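Local coordinates for GXWXG domain-containing protein (Thermomonospora curvata, PDB 4MVE) that is of unknown function but pairs a GXWXG family region with a DUF4334 region in one small, mostly antiparallel beta protein, at residues His74-Leu79 and Ser89-Gly94; Leu95-Glu100 and Ala110-Lys115; Arg9-Ile14 and Arg124-Met129; Asp5-Leu10 and Asp30-Val35. One frame throughout, in Å; residues are numbered along the deposited sequence.

Interaction 1 (His74-Leu79 and Ser89-Gly94)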
loop_
_atom_site.group_PDB
_atom_site.type_symbol
_atom_site.label_atom_id
_atom_site.label_comp_id
_atom_site.label_asym_id
_atom_site.label_seq_id
_atom_site.Cartn_x
_atom_site.Cartn_y
_atom_site.Cartn_z
ATOM N N HIS A 74 12.515 4.732 8.694
ATOM C CA HIS A 74 12.822 3.305 8.580
ATOM C C HIS A 74 11.563 2.459 8.396
ATOM O O HIS A 74 10.822 2.206 9.341
ATOM C CB HIS A 74 13.635 2.847 9.805
ATOM C CG HIS A 74 14.931 3.591 9.985
ATOM N ND1 HIS A 74 15.081 4.561 10.974
ATOM C CD2 HIS A 74 16.101 3.476 9.313
ATOM C CE1 HIS A 74 16.336 4.968 10.893
ATOM N NE2 HIS A 74 16.984 4.363 9.897
ATOM N N VAL A 75 11.343 2.018 7.150
ATOM C CA VAL A 75 10.215 1.205 6.704
ATOM C C VAL A 75 10.705 -0.088 6.023
ATOM O O VAL A 75 11.591 -0.040 5.160
ATOM C CB VAL A 75 9.340 2.039 5.717
ATOM C CG1 VAL A 75 8.134 1.242 5.204
ATOM C CG2 VAL A 75 8.869 3.350 6.362
ATOM N N GLU A 76 10.070 -1.216 6.342
ATOM C CA GLU A 76 10.316 -2.476 5.644
ATOM C C GLU A 76 9.191 -2.605 4.627
ATOM O O GLU A 76 8.052 -2.840 5.011
ATOM C CB GLU A 76 10.426 -3.675 6.602
ATOM C CG GLU A 76 11.530 -3.476 7.644
ATOM C CD GLU A 76 11.474 -4.444 8.811
ATOM O OE1 GLU A 76 10.359 -4.912 9.134
ATOM O OE2 GLU A 76 12.530 -4.702 9.431
ATOM N N PRO A 77 9.455 -2.347 3.326
ATOM C CA PRO A 77 8.352 -2.352 2.352
ATOM C C PRO A 77 7.857 -3.723 1.920
ATOM O O PRO A 77 6.728 -3.829 1.422
ATOM C CB PRO A 77 8.939 -1.606 1.151
ATOM C CG PRO A 77 10.411 -1.836 1.242
ATOM C CD PRO A 77 10.750 -1.993 2.700
ATOM N N LEU A 78 8.690 -4.756 2.047
ATOM C CA LEU A 78 8.329 -6.085 1.522
ATOM C C LEU A 78 8.482 -7.198 2.504
ATOM O O LEU A 78 9.395 -8.023 2.382
ATOM C CB LEU A 78 9.165 -6.411 0.265
ATOM C CG LEU A 78 9.060 -5.389 -0.883
ATOM C CD1 LEU A 78 10.163 -5.619 -1.880
ATOM C CD2 LEU A 78 7.681 -5.494 -1.589
ATOM N N LEU A 79 7.532 -7.276 3.447
ATOM C CA LEU A 79 7.452 -8.397 4.374
ATOM C C LEU A 79 6.870 -9.524 3.596
ATOM O O LEU A 79 5.937 -9.291 2.828
ATOM C CB LEU A 79 6.598 -8.071 5.615
ATOM C CG LEU A 79 7.066 -6.909 6.520
ATOM C CD1 LEU A 79 6.077 -6.743 7.715
ATOM C CD2 LEU A 79 8.539 -7.127 7.026
ATOM N N SER A 89 11.528 -9.787 6.458
ATOM C CA SER A 89 11.702 -8.608 5.650
ATOM C C SER A 89 12.634 -8.879 4.468
ATOM O O SER A 89 13.828 -9.117 4.672
ATOM C CB SER A 89 12.257 -7.479 6.509
ATOM O OG SER A 89 12.511 -6.383 5.663
ATOM N N TYR A 90 12.078 -8.863 3.231
ATOM C CA TYR A 90 12.845 -9.022 1.986
ATOM C C TYR A 90 13.541 -7.697 1.708
ATOM O O TYR A 90 12.868 -6.667 1.618
ATOM C CB TYR A 90 11.944 -9.445 0.819
ATOM C CG TYR A 90 12.724 -9.782 -0.433
ATOM C CD1 TYR A 90 13.693 -10.785 -0.430
ATOM C CD2 TYR A 90 12.487 -9.109 -1.627
ATOM C CE1 TYR A 90 14.462 -11.051 -1.566
ATOM C CE2 TYR A 90 13.223 -9.395 -2.781
ATOM C CZ TYR A 90 14.207 -10.366 -2.745
ATOM O OH TYR A 90 14.905 -10.655 -3.888
ATOM N N GLU A 91 14.881 -7.690 1.669
ATOM C CA GLU A 91 15.580 -6.397 1.573
ATOM C C GLU A 91 16.411 -6.203 0.308
ATOM O O GLU A 91 17.110 -5.188 0.215
ATOM C CB GLU A 91 16.477 -6.193 2.817
ATOM C CG GLU A 91 15.677 -6.349 4.101
ATOM C CD GLU A 91 16.238 -5.823 5.405
ATOM O OE1 GLU A 91 17.471 -5.914 5.606
ATOM O OE2 GLU A 91 15.421 -5.407 6.264
ATOM N N LYS A 92 16.259 -7.090 -0.688
ATOM C CA LYS A 92 17.067 -7.023 -1.901
ATOM C C LYS A 92 16.686 -5.817 -2.797
ATOM O O LYS A 92 17.528 -5.371 -3.582
ATOM C CB LYS A 92 16.997 -8.369 -2.672
ATOM C CG LYS A 92 17.513 -8.368 -4.116
ATOM C CD LYS A 92 19.034 -8.467 -4.192
ATOM C CE LYS A 92 19.618 -7.705 -5.352
ATOM N NZ LYS A 92 21.044 -8.076 -5.558
ATOM N N LEU A 93 15.474 -5.276 -2.656
ATOM C CA LEU A 93 15.071 -4.091 -3.440
ATOM C C LEU A 93 15.374 -2.799 -2.664
ATOM O O LEU A 93 15.056 -1.699 -3.128
ATOM C CB LEU A 93 13.569 -4.145 -3.812
ATOM C CG LEU A 93 13.220 -5.071 -4.978
ATOM C CD1 LEU A 93 12.933 -6.457 -4.486
ATOM C CD2 LEU A 93 11.960 -4.601 -5.666
ATOM N N GLY A 94 15.926 -2.955 -1.469
ATOM C CA GLY A 94 16.253 -1.832 -0.600
ATOM C C GLY A 94 15.120 -1.576 0.380
ATOM O O GLY A 94 14.050 -2.206 0.305
HETATM O O HOH W 1 11.137 -5.279 3.491
#

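Interaction 2 (Leu95-Glu100 and Ala110-Lys115)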
loop_
_atom_site.group_PDB
_atom_site.type_symbol
_atom_site.label_atom_id
_atom_site.label_comp_id
_atom_site.label_asym_id
_atom_site.label_seq_id
_atom_site.Cartn_x
_atom_site.Cartn_y
_atom_site.Cartn_z
ATOM N N LEU A 95 15.348 -0.635 1.300
ATOM C CA LEU A 95 14.371 -0.312 2.313
ATOM C C LEU A 95 13.574 0.930 1.887
ATOM O O LEU A 95 13.455 1.187 0.679
ATOM C CB LEU A 95 15.029 -0.186 3.720
ATOM C CG LEU A 95 15.541 -1.535 4.284
ATOM C CD1 LEU A 95 16.402 -1.338 5.497
ATOM C CD2 LEU A 95 14.388 -2.481 4.639
ATOM N N ALA A 96 12.931 1.627 2.847
ATOM C CA ALA A 96 12.083 2.743 2.493
ATOM C C ALA A 96 11.911 3.704 3.671
ATOM O O ALA A 96 12.491 3.507 4.737
ATOM C CB ALA A 96 10.726 2.232 2.016
ATOM N N ARG A 97 11.186 4.790 3.435
ATOM C CA ARG A 97 10.916 5.809 4.436
ATOM C C ARG A 97 9.602 6.517 4.097
ATOM O O ARG A 97 9.020 6.282 3.026
ATOM C CB ARG A 97 12.102 6.784 4.581
ATOM C CG ARG A 97 12.346 7.640 3.376
ATOM C CD ARG A 97 13.826 8.007 3.188
ATOM N NE ARG A 97 13.964 8.775 1.943
ATOM C CZ ARG A 97 13.786 8.284 0.712
ATOM N NH1 ARG A 97 13.513 6.989 0.533
ATOM N NH2 ARG A 97 13.905 9.073 -0.346
ATOM N N LEU A 98 9.109 7.315 5.036
ATOM C CA LEU A 98 7.844 8.038 4.881
ATOM C C LEU A 98 8.056 9.527 4.794
ATOM O O LEU A 98 8.853 10.097 5.554
ATOM C CB LEU A 98 6.923 7.769 6.072
ATOM C CG LEU A 98 6.300 6.357 6.187
ATOM C CD1 LEU A 98 5.840 6.098 7.618
ATOM C CD2 LEU A 98 5.115 6.194 5.231
ATOM N N ARG A 99 7.341 10.150 3.862
ATOM C CA ARG A 99 7.336 11.614 3.684
ATOM C C ARG A 99 5.917 12.048 3.326
ATOM O O ARG A 99 5.073 11.185 3.013
ATOM C CB ARG A 99 8.321 12.051 2.589
ATOM C CG ARG A 99 9.813 11.732 2.859
ATOM C CD ARG A 99 10.312 12.535 4.079
ATOM N NE ARG A 99 11.755 12.458 4.282
ATOM C CZ ARG A 99 12.373 11.577 5.068
ATOM N NH1 ARG A 99 11.687 10.605 5.657
ATOM N NH2 ARG A 99 13.687 11.626 5.223
ATOM N N GLU A 100 5.637 13.354 3.390
ATOM C CA GLU A 100 4.345 13.873 2.946
ATOM C C GLU A 100 4.535 14.319 1.513
ATOM O O GLU A 100 5.395 15.158 1.261
ATOM C CB GLU A 100 3.850 15.014 3.834
ATOM C CG GLU A 100 3.472 14.553 5.232
ATOM C CD GLU A 100 3.027 15.709 6.101
ATOM O OE1 GLU A 100 3.903 16.484 6.552
ATOM O OE2 GLU A 100 1.800 15.856 6.310
ATOM N N ALA A 110 3.205 9.191 2.354
ATOM C CA ALA A 110 3.592 8.366 1.236
ATOM C C ALA A 110 4.825 7.563 1.581
ATOM O O ALA A 110 5.705 8.096 2.233
ATOM C CB ALA A 110 3.860 9.249 0.017
HETATM N N MSE A 111 4.892 6.272 1.180
HETATM C CA MSE A 111 6.140 5.530 1.378
HETATM C C MSE A 111 7.038 5.720 0.163
HETATM O O MSE A 111 6.588 5.559 -0.955
HETATM C CB MSE A 111 5.870 4.053 1.618
HETATM C CG MSE A 111 7.035 3.332 2.249
HETATM SE SE MSE A 111 6.800 1.406 1.959
HETATM C CE MSE A 111 7.071 1.338 0.056
ATOM N N ILE A 112 8.300 6.088 0.362
ATOM C CA ILE A 112 9.227 6.260 -0.774
ATOM C C ILE A 112 10.299 5.164 -0.691
ATOM O O ILE A 112 10.961 5.088 0.321
ATOM C CB ILE A 112 9.871 7.677 -0.739
ATOM C CG1 ILE A 112 8.785 8.791 -0.709
ATOM C CG2 ILE A 112 10.923 7.864 -1.892
ATOM C CD1 ILE A 112 9.252 10.222 -0.747
ATOM N N TYR A 113 10.515 4.369 -1.748
ATOM C CA TYR A 113 11.609 3.375 -1.697
ATOM C C TYR A 113 12.930 4.108 -1.698
ATOM O O TYR A 113 13.066 5.148 -2.380
ATOM C CB TYR A 113 11.554 2.406 -2.886
ATOM C CG TYR A 113 10.535 1.290 -2.741
ATOM C CD1 TYR A 113 9.175 1.534 -2.901
ATOM C CD2 TYR A 113 10.937 -0.014 -2.466
ATOM C CE1 TYR A 113 8.230 0.492 -2.810
ATOM C CE2 TYR A 113 10.010 -1.057 -2.367
ATOM C CZ TYR A 113 8.655 -0.798 -2.515
ATOM O OH TYR A 113 7.771 -1.861 -2.439
ATOM N N ASP A 114 13.894 3.578 -0.955
ATOM C CA ASP A 114 15.232 4.160 -0.914
ATOM C C ASP A 114 15.966 3.976 -2.215
ATOM O O ASP A 114 16.779 4.833 -2.580
ATOM C CB ASP A 114 16.081 3.495 0.200
ATOM C CG ASP A 114 15.589 3.792 1.596
ATOM O OD1 ASP A 114 14.665 4.645 1.738
ATOM O OD2 ASP A 114 16.154 3.222 2.553
ATOM N N LYS A 115 15.767 2.802 -2.876
ATOM C CA LYS A 115 16.612 2.444 -4.018
ATOM C C LYS A 115 15.831 2.171 -5.286
ATOM O O LYS A 115 16.403 1.644 -6.234
ATOM C CB LYS A 115 17.463 1.205 -3.643
ATOM C CG LYS A 115 18.405 1.423 -2.467
ATOM C CD LYS A 115 19.832 1.579 -2.932
ATOM C CE LYS A 115 20.553 2.749 -2.296
ATOM N NZ LYS A 115 21.811 3.077 -3.026
HETATM O O HOH W 2 17.882 0.515 1.348
HETATM O O HOH W 3 14.360 0.641 -1.915
HETATM O O HOH W 4 14.275 8.045 -2.990
#

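Interaction 3 (Arg9-Ile14 and Arg124-Met129)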
loop_
_atom_site.group_PDB
_atom_site.type_symbol
_atom_site.label_atom_id
_atom_site.label_comp_id
_atom_site.label_asym_id
_atom_site.label_seq_id
_atom_site.Cartn_x
_atom_site.Cartn_y
_atom_site.Cartn_z
ATOM N N ARG A 9 -17.608 1.371 0.845
ATOM C CA ARG A 9 -17.451 0.543 -0.347
ATOM C C ARG A 9 -16.048 -0.083 -0.397
ATOM O O ARG A 9 -15.914 -1.262 -0.734
ATOM C CB ARG A 9 -17.681 1.369 -1.610
ATOM C CG ARG A 9 -19.125 1.511 -2.002
ATOM C CD ARG A 9 -19.210 1.503 -3.516
ATOM N NE ARG A 9 -19.388 2.849 -4.068
ATOM C CZ ARG A 9 -19.162 3.187 -5.337
ATOM N NH1 ARG A 9 -18.704 2.286 -6.204
ATOM N NH2 ARG A 9 -19.378 4.432 -5.747
ATOM N N LEU A 10 -15.003 0.697 -0.062
ATOM C CA LEU A 10 -13.643 0.163 -0.136
ATOM C C LEU A 10 -13.356 -0.812 0.995
ATOM O O LEU A 10 -12.694 -1.808 0.759
ATOM C CB LEU A 10 -12.582 1.266 -0.165
ATOM C CG LEU A 10 -12.407 2.006 -1.510
ATOM C CD1 LEU A 10 -11.531 3.229 -1.317
ATOM C CD2 LEU A 10 -11.759 1.103 -2.597
ATOM N N ALA A 11 -13.893 -0.568 2.194
ATOM C CA ALA A 11 -13.676 -1.441 3.345
ATOM C C ALA A 11 -14.196 -2.862 3.047
ATOM O O ALA A 11 -13.524 -3.843 3.378
ATOM C CB ALA A 11 -14.353 -0.851 4.589
ATOM N N LYS A 12 -15.356 -2.965 2.390
ATOM C CA LYS A 12 -15.989 -4.248 2.043
ATOM C C LYS A 12 -15.124 -5.044 1.061
ATOM O O LYS A 12 -14.965 -6.258 1.231
ATOM C CB LYS A 12 -17.405 -4.031 1.462
ATOM C CG LYS A 12 -18.465 -3.825 2.543
ATOM C CD LYS A 12 -19.804 -3.323 2.005
ATOM C CE LYS A 12 -20.776 -4.422 1.660
ATOM N NZ LYS A 12 -22.172 -3.905 1.544
ATOM N N ILE A 13 -14.565 -4.355 0.039
ATOM C CA ILE A 13 -13.680 -4.973 -0.965
ATOM C C ILE A 13 -12.373 -5.447 -0.278
ATOM O O ILE A 13 -11.979 -6.598 -0.442
ATOM C CB ILE A 13 -13.410 -3.985 -2.125
ATOM C CG1 ILE A 13 -14.724 -3.685 -2.930
ATOM C CG2 ILE A 13 -12.279 -4.511 -3.048
ATOM C CD1 ILE A 13 -14.698 -2.229 -3.741
ATOM N N ILE A 14 -11.739 -4.573 0.503
ATOM C CA ILE A 14 -10.494 -4.875 1.230
ATOM C C ILE A 14 -10.695 -6.057 2.200
ATOM O O ILE A 14 -9.839 -6.923 2.244
ATOM C CB ILE A 14 -9.980 -3.600 1.999
ATOM C CG1 ILE A 14 -9.598 -2.460 1.026
ATOM C CG2 ILE A 14 -8.829 -3.926 3.017
ATOM C CD1 ILE A 14 -9.272 -1.101 1.775
ATOM N N ARG A 124 -6.826 7.245 3.908
ATOM C CA ARG A 124 -7.559 6.550 4.950
ATOM C C ARG A 124 -8.847 5.906 4.435
ATOM O O ARG A 124 -9.652 6.580 3.797
ATOM C CB ARG A 124 -7.918 7.559 6.088
ATOM C CG ARG A 124 -8.600 6.928 7.316
ATOM C CD ARG A 124 -8.962 7.978 8.362
ATOM N NE ARG A 124 -9.559 7.386 9.567
ATOM C CZ ARG A 124 -10.860 7.183 9.737
ATOM N NH1 ARG A 124 -11.723 7.526 8.788
ATOM N NH2 ARG A 124 -11.309 6.626 10.850
ATOM N N VAL A 125 -9.070 4.644 4.790
ATOM C CA VAL A 125 -10.348 3.934 4.601
ATOM C C VAL A 125 -11.068 4.015 5.983
ATOM O O VAL A 125 -12.190 4.511 6.063
ATOM C CB VAL A 125 -10.227 2.489 4.051
ATOM C CG1 VAL A 125 -11.573 1.742 4.127
ATOM C CG2 VAL A 125 -9.699 2.505 2.629
ATOM N N ASN A 126 -10.362 3.606 7.076
ATOM C CA ASN A 126 -10.782 3.740 8.481
ATOM C C ASN A 126 -9.490 3.678 9.282
ATOM O O ASN A 126 -8.442 3.592 8.661
ATOM C CB ASN A 126 -11.828 2.664 8.903
ATOM C CG ASN A 126 -11.354 1.252 8.648
ATOM O OD1 ASN A 126 -10.263 0.856 9.078
ATOM N ND2 ASN A 126 -12.142 0.478 7.904
ATOM N N ASP A 127 -9.533 3.668 10.626
ATOM C CA ASP A 127 -8.319 3.643 11.467
ATOM C C ASP A 127 -7.368 2.456 11.190
ATOM O O ASP A 127 -6.169 2.561 11.465
ATOM C CB ASP A 127 -8.719 3.624 12.949
ATOM C CG ASP A 127 -9.359 4.922 13.405
ATOM O OD1 ASP A 127 -9.152 5.959 12.729
ATOM O OD2 ASP A 127 -10.075 4.900 14.426
ATOM N N ASP A 128 -7.911 1.335 10.663
ATOM C CA ASP A 128 -7.127 0.130 10.441
ATOM C C ASP A 128 -6.998 -0.275 8.977
ATOM O O ASP A 128 -6.529 -1.383 8.707
ATOM C CB ASP A 128 -7.765 -1.015 11.234
ATOM C CG ASP A 128 -7.774 -0.765 12.723
ATOM O OD1 ASP A 128 -6.858 -0.052 13.214
ATOM O OD2 ASP A 128 -8.712 -1.248 13.397
HETATM N N MSE A 129 -7.403 0.606 8.036
HETATM C CA MSE A 129 -7.343 0.340 6.592
HETATM C C MSE A 129 -6.991 1.588 5.820
HETATM O O MSE A 129 -7.534 2.655 6.094
HETATM C CB MSE A 129 -8.669 -0.210 6.041
HETATM C CG MSE A 129 -9.051 -1.563 6.568
HETATM SE SE MSE A 129 -10.755 -2.066 5.785
HETATM C CE MSE A 129 -10.878 -3.811 6.566
#

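Interaction 4 (Asp5-Leu10 and Asp30-Val35)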
loop_
_atom_site.group_PDB
_atom_site.type_symbol
_atom_site.label_atom_id
_atom_site.label_comp_id
_atom_site.label_asym_id
_atom_site.label_seq_id
_atom_site.Cartn_x
_atom_site.Cartn_y
_atom_site.Cartn_z
ATOM N N ASP A 5 -19.531 6.980 1.849
ATOM C CA ASP A 5 -19.714 6.001 0.773
ATOM C C ASP A 5 -18.429 5.290 0.348
ATOM O O ASP A 5 -18.369 4.062 0.442
ATOM C CB ASP A 5 -20.370 6.648 -0.462
ATOM C CG ASP A 5 -20.739 5.655 -1.558
ATOM O OD1 ASP A 5 -21.580 4.760 -1.292
ATOM O OD2 ASP A 5 -20.186 5.773 -2.680
ATOM N N ALA A 6 -17.430 6.053 -0.131
ATOM C CA ALA A 6 -16.160 5.542 -0.628
ATOM C C ALA A 6 -15.459 4.673 0.408
ATOM O O ALA A 6 -14.974 3.618 0.056
ATOM C CB ALA A 6 -15.254 6.690 -1.059
ATOM N N GLU A 7 -15.419 5.113 1.672
ATOM C CA GLU A 7 -14.794 4.370 2.767
ATOM C C GLU A 7 -15.500 3.025 2.987
ATOM O O GLU A 7 -14.832 2.005 3.089
ATOM C CB GLU A 7 -14.834 5.202 4.073
ATOM C CG GLU A 7 -13.950 6.444 4.027
ATOM C CD GLU A 7 -14.579 7.697 3.437
ATOM O OE1 GLU A 7 -15.720 7.623 2.922
ATOM O OE2 GLU A 7 -13.911 8.755 3.476
ATOM N N GLN A 8 -16.834 3.029 3.012
ATOM C CA GLN A 8 -17.642 1.841 3.253
ATOM C C GLN A 8 -17.543 0.866 2.100
ATOM O O GLN A 8 -17.364 -0.326 2.350
ATOM C CB GLN A 8 -19.099 2.203 3.546
ATOM C CG GLN A 8 -19.275 2.715 4.984
ATOM C CD GLN A 8 -20.671 3.182 5.361
ATOM O OE1 GLN A 8 -20.925 3.558 6.517
ATOM N NE2 GLN A 8 -21.612 3.187 4.417
ATOM N N ARG A 9 -17.608 1.371 0.845
ATOM C CA ARG A 9 -17.451 0.543 -0.347
ATOM C C ARG A 9 -16.048 -0.083 -0.397
ATOM O O ARG A 9 -15.914 -1.262 -0.734
ATOM C CB ARG A 9 -17.681 1.369 -1.610
ATOM C CG ARG A 9 -19.125 1.511 -2.002
ATOM C CD ARG A 9 -19.210 1.503 -3.516
ATOM N NE ARG A 9 -19.388 2.849 -4.068
ATOM C CZ ARG A 9 -19.162 3.187 -5.337
ATOM N NH1 ARG A 9 -18.704 2.286 -6.204
ATOM N NH2 ARG A 9 -19.378 4.432 -5.747
ATOM N N LEU A 10 -15.003 0.697 -0.062
ATOM C CA LEU A 10 -13.643 0.163 -0.136
ATOM C C LEU A 10 -13.356 -0.812 0.995
ATOM O O LEU A 10 -12.694 -1.808 0.759
ATOM C CB LEU A 10 -12.582 1.266 -0.165
ATOM C CG LEU A 10 -12.407 2.006 -1.510
ATOM C CD1 LEU A 10 -11.531 3.229 -1.317
ATOM C CD2 LEU A 10 -11.759 1.103 -2.597
ATOM N N ASP A 30 -9.916 8.900 -4.865
ATOM C CA ASP A 30 -9.925 10.365 -4.984
ATOM C C ASP A 30 -10.881 11.051 -3.984
ATOM O O ASP A 30 -10.731 12.235 -3.746
ATOM C CB ASP A 30 -10.257 10.798 -6.417
ATOM C CG ASP A 30 -9.146 10.507 -7.428
ATOM O OD1 ASP A 30 -7.987 10.257 -6.996
ATOM O OD2 ASP A 30 -9.425 10.559 -8.646
ATOM N N ARG A 31 -11.807 10.300 -3.367
ATOM C CA ARG A 31 -12.771 10.819 -2.396
ATOM C C ARG A 31 -12.287 10.567 -0.954
ATOM O O ARG A 31 -12.936 11.003 -0.001
ATOM C CB ARG A 31 -14.152 10.180 -2.646
ATOM C CG ARG A 31 -14.874 10.838 -3.821
ATOM C CD ARG A 31 -15.828 9.930 -4.570
ATOM N NE ARG A 31 -16.939 9.483 -3.735
ATOM C CZ ARG A 31 -17.673 8.407 -3.989
ATOM N NH1 ARG A 31 -18.652 8.055 -3.164
ATOM N NH2 ARG A 31 -17.429 7.666 -5.067
ATOM N N LEU A 32 -11.128 9.919 -0.798
ATOM C CA LEU A 32 -10.583 9.603 0.515
ATOM C C LEU A 32 -9.758 10.721 1.101
ATOM O O LEU A 32 -9.182 11.555 0.393
ATOM C CB LEU A 32 -9.751 8.307 0.497
ATOM C CG LEU A 32 -10.468 7.006 0.053
ATOM C CD1 LEU A 32 -9.483 5.863 0.022
ATOM C CD2 LEU A 32 -11.677 6.658 0.963
ATOM N N ALA A 33 -9.717 10.723 2.433
ATOM C CA ALA A 33 -8.995 11.692 3.234
ATOM C C ALA A 33 -7.502 11.342 3.327
ATOM O O ALA A 33 -7.152 10.167 3.443
ATOM C CB ALA A 33 -9.606 11.762 4.635
ATOM N N PRO A 34 -6.606 12.363 3.342
ATOM C CA PRO A 34 -5.177 12.078 3.576
ATOM C C PRO A 34 -4.923 11.630 5.026
ATOM O O PRO A 34 -5.778 11.833 5.902
ATOM C CB PRO A 34 -4.482 13.411 3.290
ATOM C CG PRO A 34 -5.525 14.453 3.417
ATOM C CD PRO A 34 -6.877 13.817 3.258
ATOM N N VAL A 35 -3.753 11.022 5.280
ATOM C CA VAL A 35 -3.367 10.547 6.611
ATOM C C VAL A 35 -2.031 11.164 6.993
ATOM O O VAL A 35 -1.179 11.307 6.110
ATOM C CB VAL A 35 -3.322 8.988 6.758
ATOM C CG1 VAL A 35 -4.703 8.378 6.622
ATOM C CG2 VAL A 35 -2.337 8.314 5.804
HETATM O O HOH W 5 -11.118 8.602 4.295
#

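Interaction 1 (His74-Leu79 and Ser89-Gly94)
The ring of Tyr90 meets Leu78 at its edge, where Leu78 CD1 lies near the ring plane. One face of the ring carries the backbone N of Lys92, 4.2 Å above its centre. The contact between His74-Leu79 and Ser89-Gly94 is held by one direct bond, Tyr90 N to Leu78 O at 2.9 Å. Leu79 and Ser89 form an antiparallel non-hydrogen-bonded pair, and Leu79 CD2 rests on Ser89 CB at 3.8 Å. A water adds a second link: it accepts from Leu78 N, donates to Tyr90 O and bonds Ser89 OG. Leu78 CG stands anti to its carbonyl carbon (chi1 -57°), which carries CD1 to Leu93 CD1 at 3.9 Å. Ser89 OG sits against Glu76 CB at 3.5 Å, and Glu76 CD covers Ser89 CB at 3.9 Å. The Glu76 carboxylate pairs with Arg68. An alanine in place of Glu76 would probably leave Arg68 without this charged mate and Ser89 without the CG and carboxylate that cover it. A type I turn from Glu91 to Gly94 leads onward, and the backbone angles of Gly94 call for glycine. Strand 74-81 lies beside strand 64-71, while Pro77 and Leu78 pack on Tyr113 of strand 106-113.

Interaction 2 (Leu95-Glu100 and Ala110-Lys115)
Arg97 and Asp114 form a salt bridge, NH1 to OD1 at 2.9 Å, near the open end of an antiparallel beta hairpin. Its strands are 96-103 and 106-113. The guanidinium and carboxylate planes stand 60° apart, and the hydrogen bond within the pair is weak. Arg97 CG lies between the backbone N and the carbonyl carbon (chi1 67°), which brings the chain over the neighbouring strand. A water joins Arg97 NH2 to Tyr113 O. A leucine in place of Arg97 would probably leave Asp114 without its charged mate and Ile112 without the flat group that covers it.

The backbone bonds come in two pairs. Arg97 and Ile112 exchange both of theirs, with Ile112 N to Arg97 O at 2.8 Å. Arg99 and Ala110 do the same. Beyond them Asp114 N reaches Leu95 O at 2.9 Å in an almost straight bond (176°).

The side chains divide between two faces. On one, Ile112 CB lies over a face of the Arg97 guanidinium, and Ile112 CD1 touches Arg99 CB at 3.9 Å. Arg99 also pairs with Asp73. The other face carries Ala96, Leu98, Met111 and Tyr113. It is the buried one, packed against Phe69 and Pro77. Here Ala96 CB meets CG of the selenomethionine Met111 at 3.9 Å.

Interaction 3 (Arg9-Ile14 and Arg124-Met129)
Met129 O is gripped by two backbone donors, Val125 N at 2.8 Å and Asn126 N at 3.1 Å, and the side chains of Val125 and Met129 both meet helix 5-16. The two donors reach the oxygen from the same face of its carbonyl plane. This is a classic beta bulge, set where the chain turns a corner at Val125. A type I turn from Asn126 to Met129 completes the bend. Asn126 OD1 accepts from Asp128 N at 2.9 Å, in the plane of its own carbonyl, which makes an Asx turn. Arg124 NH2 bonds Asp127 OD1 at 2.9 Å from above the carboxylate plane. That oxygen lies in the guanidinium plane of Arg124, and Asn126 CA covers one face of the same group.

Against this bend the helix offers Leu10, Ala11 and Ile14. Ile14 and Val125 reach toward each other tip to tip, CD1 to CG2 at 3.7 Å. Val125 CG1 points away from its own backbone N (chi1 170°) and rests on Ala11 CB at 3.8 Å. The selenomethionine Met129 runs out extended beyond CG. It slides past Ile14 in the opposite direction, its SE 3.9 Å from Ile14 CG2. The same SE lies close to Ala11 CA, where the small alanine lets it approach the helix backbone.

Val131 of strand 129-136 continues the apolar surface under Leu10, Ile14 and Val125. The polar bonds shape the bend itself. Between Arg9-Ile14 and the bend the contact is apolar, without a hydrogen bond.

Interaction 4 (Asp5-Leu10 and Asp30-Val35)
Asp5 and Arg31 cross with their flat groups nearly coplanar, the carboxylate and guanidinium planes only 14° apart. Asp5 OD2 accepts from Arg31 NH1 at 2.8 Å through its anti lone pair, the one away from the other oxygen. Asp5 CG stands opposite the backbone N (chi1 -173°), and this turns the carboxylate toward Arg31. Ala6 CB lies over one face of the Arg31 guanidinium, offset toward its rim. Arg9 comes to the same carboxylate from within the helix. Its NE is 3.3 Å from Asp5 OD2, a weak bond. The Arg9 and Arg31 guanidinium planes are 54° apart, with Arg9 NH2 at the edge of the Arg31 group.

Farther in, the methyls of Leu32 reach the helix. Its CD1 meets Leu10 CD1 at 3.6 Å. Its CD2 touches Glu7 CG at 3.8 Å, the two side chains sliding past each other in opposite directions. Glu7 OE1 accepts from the backbone N of Met4, while a water bridges Glu7 OE2 to Ala33 N, 3.2 Å from the water.

The contact joins the first turns of helix 5-16 to the link between helix 22-29 and the short strand 33-34. Leu28 of helix 22-29 covers Ala6 and Leu10 as well. Asp5, Arg9 and Arg31 form a salt-bridge network. One carboxylate oxygen, Asp5 OD2, is shared by two arginines and probably draws them together at the exposed end of the contact.

The four contacts fall into two groups. Interactions 1 and 2 touch, their centres 11 Å apart. Val75 N lies 3.1 Å from Ala96 O, a probable hydrogen bond, and Pro77 CG packs on Tyr113 CE2 at 3.7 Å. Interactions 3 and 4 share Arg9 and Leu10 of helix 5-16, with centres 8 Å apart. Arg124 N is 3.0 Å from Ala33 O, again a probable hydrogen bond, and Val125 O packs on Glu7 CG. Interactions 1 and 3 lie on opposite sides of the chain's centre, their centres 24 Å apart. Interactions 2 and 4 come within about 5 Å at their nearest atoms without touching, and both reach the same sheet.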